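Local coordinates for protein oxidoreductase (Methanosarcina mazei, PDB 3KA7) that binds flavin-adenine dinucleotide and probably catalyses a redox reaction as a member of the flavin-containing amine oxidoreductase family, at residues 107-112 and 152-157; 118-123 and 143-148; 139-144 and 174-179; 299-304 and 354-359. All blocks are in the same frame, centred on the assembly; numbering follows the deposited sequence.

Contact 1. Residues 107-112 and 152-157; sequences NDFPSL and IKFADS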
loop_
_atom_site.group_PDB
_atom_site.type_symbol
_atom_site.label_atom_id
_atom_site.label_comp_id
_atom_site.label_asym_id
_atom_site.label_seq_id
_atom_site.Cartn_x
_atom_site.Cartn_y
_atom_site.Cartn_z
ATOM N N ASN A 107 15.163 -2.269 14.311
ATOM C CA ASN A 107 16.540 -1.834 14.060
ATOM C C ASN A 107 17.622 -2.715 14.679
ATOM O O ASN A 107 18.807 -2.572 14.341
ATOM C CB ASN A 107 16.731 -0.373 14.463
ATOM C CG ASN A 107 15.976 0.578 13.561
ATOM O OD1 ASN A 107 15.125 1.342 14.020
ATOM N ND2 ASN A 107 16.271 0.530 12.262
ATOM N N ASP A 108 17.222 -3.624 15.572
ATOM C CA ASP A 108 18.148 -4.573 16.196
ATOM C C ASP A 108 18.172 -5.923 15.479
ATOM O O ASP A 108 18.600 -6.921 16.058
ATOM C CB ASP A 108 17.795 -4.795 17.671
ATOM C CG ASP A 108 18.114 -3.595 18.541
ATOM O OD1 ASP A 108 18.843 -2.679 18.080
ATOM O OD2 ASP A 108 17.648 -3.578 19.704
ATOM N N PHE A 109 17.719 -5.963 14.228
ATOM C CA PHE A 109 17.656 -7.232 13.500
ATOM C C PHE A 109 19.039 -7.892 13.398
ATOM O O PHE A 109 19.145 -9.118 13.428
ATOM C CB PHE A 109 16.965 -7.087 12.117
ATOM C CG PHE A 109 17.802 -6.408 11.076
ATOM C CD1 PHE A 109 18.717 -7.132 10.328
ATOM C CD2 PHE A 109 17.678 -5.044 10.845
ATOM C CE1 PHE A 109 19.492 -6.516 9.368
ATOM C CE2 PHE A 109 18.456 -4.418 9.883
ATOM C CZ PHE A 109 19.366 -5.156 9.148
ATOM N N PRO A 110 20.111 -7.083 13.322
ATOM C CA PRO A 110 21.414 -7.749 13.220
ATOM C C PRO A 110 21.855 -8.405 14.526
ATOM O O PRO A 110 22.762 -9.242 14.516
ATOM C CB PRO A 110 22.374 -6.608 12.843
ATOM C CG PRO A 110 21.471 -5.477 12.338
ATOM C CD PRO A 110 20.222 -5.625 13.169
ATOM N N SER A 111 21.218 -8.039 15.639
ATOM C CA SER A 111 21.615 -8.562 16.952
ATOM C C SER A 111 21.520 -10.082 17.063
ATOM O O SER A 111 22.144 -10.679 17.952
ATOM C CB SER A 111 20.783 -7.929 18.061
ATOM O OG SER A 111 19.447 -8.401 17.992
ATOM N N LEU A 112 20.765 -10.710 16.162
ATOM C CA LEU A 112 20.549 -12.154 16.213
ATOM C C LEU A 112 21.581 -12.908 15.389
ATOM O O LEU A 112 21.593 -14.140 15.358
ATOM C CB LEU A 112 19.139 -12.516 15.740
ATOM C CG LEU A 112 17.984 -11.946 16.568
ATOM C CD1 LEU A 112 16.672 -12.542 16.087
ATOM C CD2 LEU A 112 18.183 -12.225 18.058
ATOM N N ILE A 152 16.931 -14.078 5.666
ATOM C CA ILE A 152 15.919 -14.392 4.637
ATOM C C ILE A 152 14.517 -14.443 5.246
ATOM O O ILE A 152 13.566 -13.912 4.668
ATOM C CB ILE A 152 16.226 -15.694 3.862
ATOM C CG1 ILE A 152 17.568 -15.562 3.122
ATOM C CG2 ILE A 152 15.134 -15.977 2.842
ATOM C CD1 ILE A 152 17.643 -14.331 2.236
ATOM N N LYS A 153 14.391 -15.059 6.419
ATOM C CA LYS A 153 13.096 -15.058 7.119
ATOM C C LYS A 153 12.652 -13.626 7.414
ATOM O O LYS A 153 11.483 -13.267 7.213
ATOM C CB LYS A 153 13.181 -15.836 8.437
ATOM C CG LYS A 153 13.712 -17.234 8.272
ATOM C CD LYS A 153 12.812 -18.059 7.404
ATOM C CE LYS A 153 11.631 -18.577 8.188
ATOM N NZ LYS A 153 10.840 -19.563 7.382
ATOM N N PHE A 154 13.588 -12.818 7.907
ATOM C CA PHE A 154 13.307 -11.429 8.257
ATOM C C PHE A 154 12.920 -10.661 6.998
ATOM O O PHE A 154 11.912 -9.965 6.978
ATOM C CB PHE A 154 14.539 -10.803 8.935
ATOM C CG PHE A 154 14.404 -9.338 9.216
ATOM C CD1 PHE A 154 13.418 -8.868 10.057
ATOM C CD2 PHE A 154 15.286 -8.425 8.646
ATOM C CE1 PHE A 154 13.285 -7.519 10.315
ATOM C CE2 PHE A 154 15.168 -7.075 8.900
ATOM C CZ PHE A 154 14.156 -6.618 9.744
ATOM N N ALA A 155 13.712 -10.817 5.938
ATOM C CA ALA A 155 13.422 -10.139 4.660
ATOM C C ALA A 155 12.056 -10.529 4.106
ATOM O O ALA A 155 11.304 -9.671 3.625
ATOM C CB ALA A 155 14.500 -10.433 3.647
ATOM N N ASP A 156 11.725 -11.818 4.161
ATOM C CA ASP A 156 10.417 -12.260 3.657
ATOM C C ASP A 156 9.280 -11.650 4.467
ATOM O O ASP A 156 8.223 -11.330 3.930
ATOM C CB ASP A 156 10.290 -13.785 3.696
ATOM C CG ASP A 156 10.880 -14.466 2.478
ATOM O OD1 ASP A 156 11.189 -13.784 1.469
ATOM O OD2 ASP A 156 11.028 -15.706 2.534
ATOM N N SER A 157 9.479 -11.516 5.775
ATOM C CA SER A 157 8.463 -10.896 6.618
ATOM C C SER A 157 8.301 -9.412 6.266
ATOM O O SER A 157 7.185 -8.913 6.069
ATOM C CB SER A 157 8.828 -11.074 8.088
ATOM O OG SER A 157 7.904 -10.409 8.927
#

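Contact 2. Residues 118-123 and 143-148; sequences RMKIAL and KSQVSD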
loop_
_atom_site.group_PDB
_atom_site.type_symbol
_atom_site.label_atom_id
_atom_site.label_comp_id
_atom_site.label_asym_id
_atom_site.label_seq_id
_atom_site.Cartn_x
_atom_site.Cartn_y
_atom_site.Cartn_z
ATOM N N ARG A 118 27.123 -9.646 12.109
ATOM C CA ARG A 118 26.657 -8.359 12.611
ATOM C C ARG A 118 27.559 -7.225 12.141
ATOM O O ARG A 118 27.079 -6.179 11.720
ATOM C CB ARG A 118 26.602 -8.378 14.139
ATOM C CG ARG A 118 26.104 -7.085 14.733
ATOM C CD ARG A 118 25.412 -7.336 16.059
ATOM N NE ARG A 118 26.329 -7.787 17.103
ATOM C CZ ARG A 118 26.550 -9.060 17.412
ATOM N NH1 ARG A 118 25.934 -10.023 16.740
ATOM N NH2 ARG A 118 27.393 -9.370 18.397
HETATM N N MSE A 119 28.873 -7.424 12.234
HETATM C CA MSE A 119 29.804 -6.394 11.813
HETATM C C MSE A 119 29.737 -6.202 10.298
HETATM O O MSE A 119 29.878 -5.088 9.810
HETATM C CB MSE A 119 31.242 -6.715 12.262
HETATM C CG MSE A 119 31.480 -6.626 13.775
HETATM SE SE MSE A 119 30.836 -4.993 14.618
HETATM C CE MSE A 119 29.092 -5.614 15.174
ATOM N N LYS A 120 29.527 -7.280 9.549
ATOM C CA LYS A 120 29.390 -7.126 8.104
ATOM C C LYS A 120 28.169 -6.251 7.812
ATOM O O LYS A 120 28.244 -5.310 7.018
ATOM C CB LYS A 120 29.302 -8.483 7.391
ATOM C CG LYS A 120 29.452 -8.388 5.859
ATOM C CD LYS A 120 29.651 -9.747 5.219
ATOM C CE LYS A 120 29.745 -9.620 3.707
ATOM N NZ LYS A 120 30.017 -10.944 3.073
ATOM N N ILE A 121 27.059 -6.537 8.480
ATOM C CA ILE A 121 25.848 -5.743 8.258
ATOM C C ILE A 121 26.074 -4.280 8.648
ATOM O O ILE A 121 25.638 -3.370 7.942
ATOM C CB ILE A 121 24.628 -6.336 9.010
ATOM C CG1 ILE A 121 24.193 -7.680 8.395
ATOM C CG2 ILE A 121 23.483 -5.335 9.057
ATOM C CD1 ILE A 121 23.834 -7.668 6.898
ATOM N N ALA A 122 26.752 -4.045 9.771
ATOM C CA ALA A 122 27.094 -2.675 10.188
ATOM C C ALA A 122 27.804 -1.913 9.075
ATOM O O ALA A 122 27.484 -0.751 8.824
ATOM C CB ALA A 122 27.969 -2.671 11.443
ATOM N N LEU A 123 28.780 -2.547 8.426
ATOM C CA LEU A 123 29.501 -1.855 7.349
ATOM C C LEU A 123 28.664 -1.686 6.091
ATOM O O LEU A 123 28.721 -0.644 5.437
ATOM C CB LEU A 123 30.840 -2.512 7.037
ATOM C CG LEU A 123 31.882 -1.798 7.904
ATOM C CD1 LEU A 123 33.077 -2.630 8.126
ATOM C CD2 LEU A 123 32.279 -0.446 7.348
ATOM N N LYS A 143 21.760 -13.448 0.297
ATOM C CA LYS A 143 22.456 -14.740 0.305
ATOM C C LYS A 143 23.922 -14.607 -0.111
ATOM O O LYS A 143 24.785 -15.376 0.340
ATOM C CB LYS A 143 21.730 -15.746 -0.595
ATOM C CG LYS A 143 20.426 -16.275 -0.006
ATOM C CD LYS A 143 19.858 -17.406 -0.839
ATOM C CE LYS A 143 18.553 -17.914 -0.243
ATOM N NZ LYS A 143 18.111 -19.178 -0.903
ATOM N N SER A 144 24.202 -13.629 -0.963
ATOM C CA SER A 144 25.574 -13.387 -1.412
ATOM C C SER A 144 26.407 -12.750 -0.292
ATOM O O SER A 144 27.643 -12.769 -0.336
ATOM C CB SER A 144 25.584 -12.510 -2.672
ATOM O OG SER A 144 25.296 -11.147 -2.360
ATOM N N GLN A 145 25.728 -12.199 0.719
ATOM C CA GLN A 145 26.392 -11.451 1.797
ATOM C C GLN A 145 26.537 -12.231 3.112
ATOM O O GLN A 145 27.595 -12.192 3.757
ATOM C CB GLN A 145 25.638 -10.148 2.080
ATOM C CG GLN A 145 25.626 -9.194 0.893
ATOM C CD GLN A 145 27.020 -8.924 0.408
ATOM O OE1 GLN A 145 27.846 -8.390 1.145
ATOM N NE2 GLN A 145 27.303 -9.303 -0.834
ATOM N N VAL A 146 25.460 -12.902 3.511
ATOM C CA VAL A 146 25.379 -13.614 4.788
ATOM C C VAL A 146 24.591 -14.919 4.592
ATOM O O VAL A 146 23.527 -14.910 3.964
ATOM C CB VAL A 146 24.658 -12.747 5.857
ATOM C CG1 VAL A 146 24.477 -13.536 7.150
ATOM C CG2 VAL A 146 25.425 -11.442 6.103
ATOM N N SER A 147 25.108 -16.031 5.120
ATOM C CA SER A 147 24.463 -17.344 4.931
ATOM C C SER A 147 23.351 -17.643 5.954
ATOM O O SER A 147 22.467 -18.457 5.695
ATOM C CB SER A 147 25.498 -18.479 4.922
ATOM O OG SER A 147 25.967 -18.775 6.236
ATOM N N ASP A 148 23.387 -16.969 7.096
ATOM C CA ASP A 148 22.372 -17.152 8.142
ATOM C C ASP A 148 20.943 -16.983 7.598
ATOM O O ASP A 148 20.568 -15.917 7.106
ATOM C CB ASP A 148 22.631 -16.169 9.288
ATOM C CG ASP A 148 21.834 -16.493 10.557
ATOM O OD1 ASP A 148 20.747 -17.118 10.488
ATOM O OD2 ASP A 148 22.299 -16.086 11.638
HETATM O O HOH W 1 30.174 -11.155 0.287
#

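Contact 3. Residues 139-144 and 174-179; sequences QAWIKS and EVFEII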
loop_
_atom_site.group_PDB
_atom_site.type_symbol
_atom_site.label_atom_id
_atom_site.label_comp_id
_atom_site.label_asym_id
_atom_site.label_seq_id
_atom_site.Cartn_x
_atom_site.Cartn_y
_atom_site.Cartn_z
ATOM N N GLN A 139 16.528 -11.372 -2.069
ATOM C CA GLN A 139 16.923 -12.645 -1.465
ATOM C C GLN A 139 18.284 -13.074 -1.990
ATOM O O GLN A 139 19.155 -13.507 -1.225
ATOM C CB GLN A 139 15.896 -13.726 -1.779
ATOM C CG GLN A 139 16.293 -15.098 -1.244
ATOM C CD GLN A 139 15.184 -16.123 -1.393
ATOM O OE1 GLN A 139 14.118 -15.986 -0.803
ATOM N NE2 GLN A 139 15.435 -17.157 -2.185
ATOM N N ALA A 140 18.464 -12.952 -3.303
ATOM C CA ALA A 140 19.713 -13.357 -3.926
ATOM C C ALA A 140 20.856 -12.521 -3.374
ATOM O O ALA A 140 21.921 -13.058 -3.074
ATOM C CB ALA A 140 19.638 -13.223 -5.433
ATOM N N TRP A 141 20.651 -11.209 -3.258
ATOM C CA TRP A 141 21.695 -10.337 -2.698
ATOM C C TRP A 141 22.036 -10.684 -1.237
ATOM O O TRP A 141 23.207 -10.826 -0.879
ATOM C CB TRP A 141 21.339 -8.843 -2.848
ATOM C CG TRP A 141 22.392 -7.978 -2.280
ATOM C CD1 TRP A 141 23.553 -7.577 -2.889
ATOM C CD2 TRP A 141 22.417 -7.418 -0.963
ATOM N NE1 TRP A 141 24.294 -6.800 -2.028
ATOM C CE2 TRP A 141 23.623 -6.693 -0.839
ATOM C CE3 TRP A 141 21.534 -7.450 0.118
ATOM C CZ2 TRP A 141 23.966 -6.010 0.325
ATOM C CZ3 TRP A 141 21.885 -6.770 1.284
ATOM C CH2 TRP A 141 23.088 -6.058 1.370
ATOM N N ILE A 142 21.021 -10.842 -0.392
ATOM C CA ILE A 142 21.276 -11.179 0.993
ATOM C C ILE A 142 22.143 -12.433 1.062
ATOM O O ILE A 142 23.150 -12.459 1.773
ATOM C CB ILE A 142 19.972 -11.442 1.769
ATOM C CG1 ILE A 142 19.198 -10.129 1.936
ATOM C CG2 ILE A 142 20.297 -12.049 3.137
ATOM C CD1 ILE A 142 17.775 -10.317 2.480
ATOM N N LYS A 143 21.760 -13.448 0.297
ATOM C CA LYS A 143 22.456 -14.740 0.305
ATOM C C LYS A 143 23.922 -14.607 -0.111
ATOM O O LYS A 143 24.785 -15.376 0.340
ATOM C CB LYS A 143 21.730 -15.746 -0.595
ATOM C CG LYS A 143 20.426 -16.275 -0.006
ATOM C CD LYS A 143 19.858 -17.406 -0.839
ATOM C CE LYS A 143 18.553 -17.914 -0.243
ATOM N NZ LYS A 143 18.111 -19.178 -0.903
ATOM N N SER A 144 24.202 -13.629 -0.963
ATOM C CA SER A 144 25.574 -13.387 -1.412
ATOM C C SER A 144 26.407 -12.750 -0.292
ATOM O O SER A 144 27.643 -12.769 -0.336
ATOM C CB SER A 144 25.584 -12.510 -2.672
ATOM O OG SER A 144 25.296 -11.147 -2.360
ATOM N N GLU A 174 15.276 -1.765 -5.540
ATOM C CA GLU A 174 14.028 -1.164 -5.073
ATOM C C GLU A 174 14.053 -1.112 -3.551
ATOM O O GLU A 174 13.633 -0.123 -2.943
ATOM C CB GLU A 174 12.824 -1.980 -5.570
ATOM C CG GLU A 174 11.450 -1.445 -5.155
ATOM C CD GLU A 174 11.042 -0.193 -5.925
ATOM O OE1 GLU A 174 11.693 0.114 -6.954
ATOM O OE2 GLU A 174 10.058 0.472 -5.509
ATOM N N VAL A 175 14.523 -2.199 -2.935
ATOM C CA VAL A 175 14.542 -2.286 -1.486
ATOM C C VAL A 175 15.483 -1.251 -0.905
ATOM O O VAL A 175 15.191 -0.630 0.120
ATOM C CB VAL A 175 14.947 -3.682 -0.999
ATOM C CG1 VAL A 175 15.022 -3.707 0.545
ATOM C CG2 VAL A 175 13.952 -4.709 -1.503
ATOM N N PHE A 176 16.623 -1.038 -1.552
ATOM C CA PHE A 176 17.526 -0.001 -1.040
ATOM C C PHE A 176 17.005 1.440 -1.214
ATOM O O PHE A 176 17.298 2.293 -0.388
ATOM C CB PHE A 176 18.973 -0.207 -1.517
ATOM C CG PHE A 176 19.688 -1.262 -0.735
ATOM C CD1 PHE A 176 20.244 -0.968 0.502
ATOM C CD2 PHE A 176 19.727 -2.570 -1.187
ATOM C CE1 PHE A 176 20.859 -1.948 1.249
ATOM C CE2 PHE A 176 20.346 -3.567 -0.436
ATOM C CZ PHE A 176 20.912 -3.247 0.790
ATOM N N GLU A 177 16.212 1.701 -2.257
ATOM C CA GLU A 177 15.505 2.993 -2.371
ATOM C C GLU A 177 14.466 3.156 -1.255
ATOM O O GLU A 177 14.337 4.231 -0.665
ATOM C CB GLU A 177 14.851 3.158 -3.761
ATOM C CG GLU A 177 14.182 4.534 -3.997
ATOM C CD GLU A 177 15.177 5.695 -4.097
ATOM O OE1 GLU A 177 16.382 5.439 -4.348
ATOM O OE2 GLU A 177 14.746 6.866 -3.947
ATOM N N ILE A 178 13.737 2.082 -0.954
ATOM C CA ILE A 178 12.795 2.083 0.158
ATOM C C ILE A 178 13.533 2.402 1.463
ATOM O O ILE A 178 13.075 3.207 2.291
ATOM C CB ILE A 178 12.049 0.730 0.258
ATOM C CG1 ILE A 178 11.027 0.621 -0.883
ATOM C CG2 ILE A 178 11.362 0.596 1.635
ATOM C CD1 ILE A 178 10.313 -0.721 -0.982
ATOM N N ILE A 179 14.687 1.769 1.647
ATOM C CA ILE A 179 15.483 2.015 2.833
ATOM C C ILE A 179 15.924 3.477 2.887
ATOM O O ILE A 179 15.910 4.096 3.948
ATOM C CB ILE A 179 16.696 1.061 2.864
ATOM C CG1 ILE A 179 16.219 -0.358 3.185
ATOM C CG2 ILE A 179 17.751 1.510 3.864
ATOM C CD1 ILE A 179 17.321 -1.360 3.153
#

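Contact 4. Residues 299-304 and 354-359; sequences LLTPYT and KEIFPG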
loop_
_atom_site.group_PDB
_atom_site.type_symbol
_atom_site.label_atom_id
_atom_site.label_comp_id
_atom_site.label_asym_id
_atom_site.label_seq_id
_atom_site.Cartn_x
_atom_site.Cartn_y
_atom_site.Cartn_z
ATOM N N LEU A 299 4.167 -5.441 14.335
ATOM C CA LEU A 299 4.823 -6.636 14.844
ATOM C C LEU A 299 5.071 -7.564 13.662
ATOM O O LEU A 299 4.142 -8.177 13.145
ATOM C CB LEU A 299 3.937 -7.356 15.868
ATOM C CG LEU A 299 4.448 -8.677 16.463
ATOM C CD1 LEU A 299 5.637 -8.386 17.382
ATOM C CD2 LEU A 299 3.331 -9.415 17.231
ATOM N N LEU A 300 6.314 -7.646 13.210
ATOM C CA LEU A 300 6.646 -8.586 12.141
ATOM C C LEU A 300 6.771 -10.004 12.688
ATOM O O LEU A 300 7.265 -10.209 13.798
ATOM C CB LEU A 300 7.951 -8.176 11.447
ATOM C CG LEU A 300 7.855 -6.874 10.649
ATOM C CD1 LEU A 300 9.228 -6.518 10.078
ATOM C CD2 LEU A 300 6.801 -6.989 9.536
ATOM N N THR A 301 6.316 -10.993 11.915
ATOM C CA THR A 301 6.273 -12.369 12.405
ATOM C C THR A 301 6.910 -13.331 11.393
ATOM O O THR A 301 6.212 -14.015 10.644
ATOM C CB THR A 301 4.817 -12.811 12.686
ATOM O OG1 THR A 301 4.026 -12.640 11.497
ATOM C CG2 THR A 301 4.185 -11.972 13.820
ATOM N N PRO A 302 8.249 -13.386 11.365
ATOM C CA PRO A 302 8.928 -14.102 10.285
ATOM C C PRO A 302 8.843 -15.625 10.335
ATOM O O PRO A 302 9.112 -16.275 9.320
ATOM C CB PRO A 302 10.396 -13.635 10.379
ATOM C CG PRO A 302 10.518 -12.808 11.584
ATOM C CD PRO A 302 9.147 -12.558 12.183
ATOM N N TYR A 303 8.464 -16.195 11.481
ATOM C CA TYR A 303 8.491 -17.657 11.627
ATOM C C TYR A 303 7.098 -18.282 11.669
ATOM O O TYR A 303 6.716 -18.923 12.654
ATOM C CB TYR A 303 9.340 -18.062 12.849
ATOM C CG TYR A 303 10.800 -17.770 12.594
ATOM C CD1 TYR A 303 11.646 -18.757 12.120
ATOM C CD2 TYR A 303 11.312 -16.484 12.776
ATOM C CE1 TYR A 303 12.987 -18.491 11.845
ATOM C CE2 TYR A 303 12.660 -16.198 12.506
ATOM C CZ TYR A 303 13.483 -17.207 12.034
ATOM O OH TYR A 303 14.808 -16.943 11.762
ATOM N N THR A 304 6.354 -18.085 10.584
ATOM C CA THR A 304 4.983 -18.547 10.453
ATOM C C THR A 304 4.837 -19.289 9.133
ATOM O O THR A 304 5.763 -19.309 8.308
ATOM C CB THR A 304 4.050 -17.357 10.350
ATOM O OG1 THR A 304 4.455 -16.568 9.223
ATOM C CG2 THR A 304 4.126 -16.495 11.628
ATOM N N LYS A 354 -2.633 -18.994 16.385
ATOM C CA LYS A 354 -2.527 -19.758 17.624
ATOM C C LYS A 354 -1.092 -19.781 18.142
ATOM O O LYS A 354 -0.863 -19.901 19.347
ATOM C CB LYS A 354 -3.013 -21.186 17.390
ATOM C CG LYS A 354 -4.442 -21.279 16.874
ATOM C CD LYS A 354 -4.781 -22.738 16.544
ATOM C CE LYS A 354 -6.112 -22.866 15.812
ATOM N NZ LYS A 354 -6.491 -24.303 15.691
ATOM N N GLU A 355 -0.138 -19.666 17.222
ATOM C CA GLU A 355 1.285 -19.722 17.560
ATOM C C GLU A 355 1.853 -18.334 17.838
ATOM O O GLU A 355 2.768 -18.174 18.643
ATOM C CB GLU A 355 2.070 -20.432 16.450
ATOM C CG GLU A 355 1.663 -21.907 16.287
ATOM C CD GLU A 355 2.336 -22.629 15.127
ATOM O OE1 GLU A 355 3.053 -22.002 14.321
ATOM O OE2 GLU A 355 2.130 -23.852 15.017
ATOM N N ILE A 356 1.300 -17.331 17.162
ATOM C CA ILE A 356 1.685 -15.943 17.384
ATOM C C ILE A 356 1.118 -15.435 18.708
ATOM O O ILE A 356 1.809 -14.785 19.482
ATOM C CB ILE A 356 1.212 -15.029 16.217
ATOM C CG1 ILE A 356 1.821 -15.506 14.886
ATOM C CG2 ILE A 356 1.607 -13.599 16.486
ATOM C CD1 ILE A 356 1.149 -14.884 13.630
ATOM N N PHE A 357 -0.137 -15.769 18.977
ATOM C CA PHE A 357 -0.845 -15.210 20.120
ATOM C C PHE A 357 -1.402 -16.301 21.034
ATOM O O PHE A 357 -2.583 -16.288 21.351
ATOM C CB PHE A 357 -1.988 -14.320 19.621
ATOM C CG PHE A 357 -1.525 -13.115 18.847
ATOM C CD1 PHE A 357 -0.609 -12.236 19.404
ATOM C CD2 PHE A 357 -2.021 -12.852 17.577
ATOM C CE1 PHE A 357 -0.184 -11.112 18.714
ATOM C CE2 PHE A 357 -1.592 -11.723 16.873
ATOM C CZ PHE A 357 -0.679 -10.861 17.444
ATOM N N PRO A 358 -0.549 -17.242 21.462
ATOM C CA PRO A 358 -1.051 -18.360 22.249
ATOM C C PRO A 358 -1.746 -17.926 23.548
ATOM O O PRO A 358 -1.233 -17.088 24.291
ATOM C CB PRO A 358 0.213 -19.185 22.542
ATOM C CG PRO A 358 1.324 -18.204 22.495
ATOM C CD PRO A 358 0.922 -17.257 21.360
ATOM N N GLY A 359 -2.920 -18.491 23.798
ATOM C CA GLY A 359 -3.621 -18.257 25.058
ATOM C C GLY A 359 -4.252 -16.885 25.186
ATOM O O GLY A 359 -4.854 -16.567 26.217
HETATM O O HOH W 2 5.233 -20.250 14.575
#

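Contact 1. Residues 107-112 and 152-157
Phe109 and Phe154 make up the whole of this contact, in which a short 3-10 segment is laid against helix 149-163 by two phenyl rings. The CB of Phe109 sits over the face of the Phe154 ring, 3.9 Å from the ring centroid and 20° off the normal, a CH-pi contact displaced toward the CE2 and CZ rim. CG comes next and makes the closest approach, 3.5 Å from Phe154 CE2. The ring then divides, with Phe109 CD1 and Phe109 CD2 each 3.8 Å from Phe154 CE2; the far end of the ring has already passed beyond its partner. The two planes are inclined by 18° but slid apart, with centroids 4.9 Å from one another, so ring-on-ring overlap is slight and the CB end carries much of the touch. The chi1 of 74° tucks Phe109 CG between its own backbone N and carbonyl carbon, and Pro110 CD lies over the face of the Phe109 ring opposite Phe154, toward its rim. Phe109 O accepts a hydrogen bond from Trp150 NE1. The slid-apart pair is part of an aromatic cluster with Trp150 and Phe106 that joins the loop after strand 101-105 to helix 149-163.

Contact 2. Residues 118-123 and 143-148
Two helices of the all-helical excursion between strands 101-105 and 189-191 meet here, the middle of helix 115-127 lying beside the C-terminal end of helix 138-145. Lys120 reaches across with CG anti to its backbone N (chi1 -168°) and every later torsion extended, which carries the ammonium to the carbonyl of Gln145. The bond from Lys120 NZ to Gln145 O is 2.8 Å long and arrives in the carbonyl plane on a lone pair, at a C=O...N angle of 129°. A water accepts from Lys120 NZ at 2.8 Å and donates to Ser144 O at 3.1 Å, so a second carbonyl is tied to the same amine. Gln145 folds back at chi2, and its OE1 rests 3.4 Å from Lys120 CE; its NE2 donates to Ser144 OG over 3.1 Å, nearly straight and close to the amide plane. On the buried side Ile121 CD1 touches Val146 CG2 at 4.2 Å, the two side chains crossing at about a right angle, with Leu151 packing on both. A lysine amine that binds one carbonyl directly and the preceding one through water, near the end of a helix, probably offsets the negative end of the helix dipole.

Contact 3. Residues 139-144 and 174-179
Aromatic packing accounts for the touch between helices 138-145 and 172-185: Phe176 turns an edge onto the indole of Trp141. The planes stand at 85° and the centroid of the phenyl ring lies 5.1 Å from that of the six-membered indole ring, a T-shaped (edge-to-face) pair. The atoms that meet are those at the far ends of both side chains. Phe176 CZ is 3.6 Å from Trp141 CH2 and 3.7 Å from Trp141 CZ3, while Phe176 CE2 comes 3.9 Å from Trp141 CZ3. The phenyl edge is therefore set over the outer part of the benzo ring, toward its rim, and the pyrrole side takes no part. Such a pairing directs the slightly positive C-H groups of the phenyl edge at the pi cloud of the indole. With CG anti to its backbone N (chi1 180°), Trp141 carries the indole out from its helix toward the neighbouring one, where the phenyl ring meets it.

No hydrogen bond crosses between the two segments. Within 139-144, Ser144 OG donates to Trp141 O at 2.6 Å, in the carbonyl plane and on a lone pair, so the hydroxyl turns back onto its own helix one turn earlier.

Neighbouring loop residues add to the packing: Pro133 is touched by both Trp141 and Phe176, and Thr128 by Phe176. The result is a T-shaped aromatic pair bridging two helices, separated in the chain by helix 149-163, of the helical region that runs between strands 101-105 and 189-191.

Contact 4. Residues 299-304 and 354-359
A chi1 of -59° sets Ile356 CG1 beside its backbone N and CG2 anti to it, so the two branches diverge toward different threonines. In both threonines chi1 is close to +60°, which puts OG1 between the backbone N and carbonyl carbon and leaves the methyl to meet the isoleucine. The C-terminal end of helix 342-356 packs here on the mixed sheet, against the end of strand 298-300 and the connection that leads on to strand 307-311. Ile356 CG2 lies 4.0 Å from Thr301 CG2, the side chains at about a right angle, and Ile356 CD1 lies 3.9 Å from Thr304 CG2. The hydroxyls are satisfied outside the two segments, Thr301 OG1 and Thr304 OG1 both bonding Ile307 O. Just after the helix, Phe357 and Leu299 extend toward each other from opposite directions, Leu299 CD2 coming obliquely to the ring, 4.2 Å from Phe357 CE1. One face of that ring has Ile356 CG2 over its centre, 3.5 Å above the plane. Glu355 forms a salt bridge with Arg305 through OE2. Its other oxygen, Glu355 OE1, takes a 2.8 Å hydrogen bond from a water that also donates to Tyr303 O at 2.8 Å.

From the N terminus, the chain leaves strand 101-105 and opens contact 1 at 107-112. Helix 115-127 then opens contact 2, which closes at 143-148 while contact 1 is still open, so the second loop lies wholly within the first. Contact 3 starts on helix 138-145, sharing Lys143 and Ser144 with contact 2; contact 1 closes on helix 149-163 before contact 3 closes on helix 172-185, and these two loops cross. Contact 4 comes later in series, tying strand 298-300 to helix 342-356. It reaches the helical group through contact 1, where Ser157 and Lys153 pack against Leu300, Pro302 and Tyr303, joining helices to the mixed sheet.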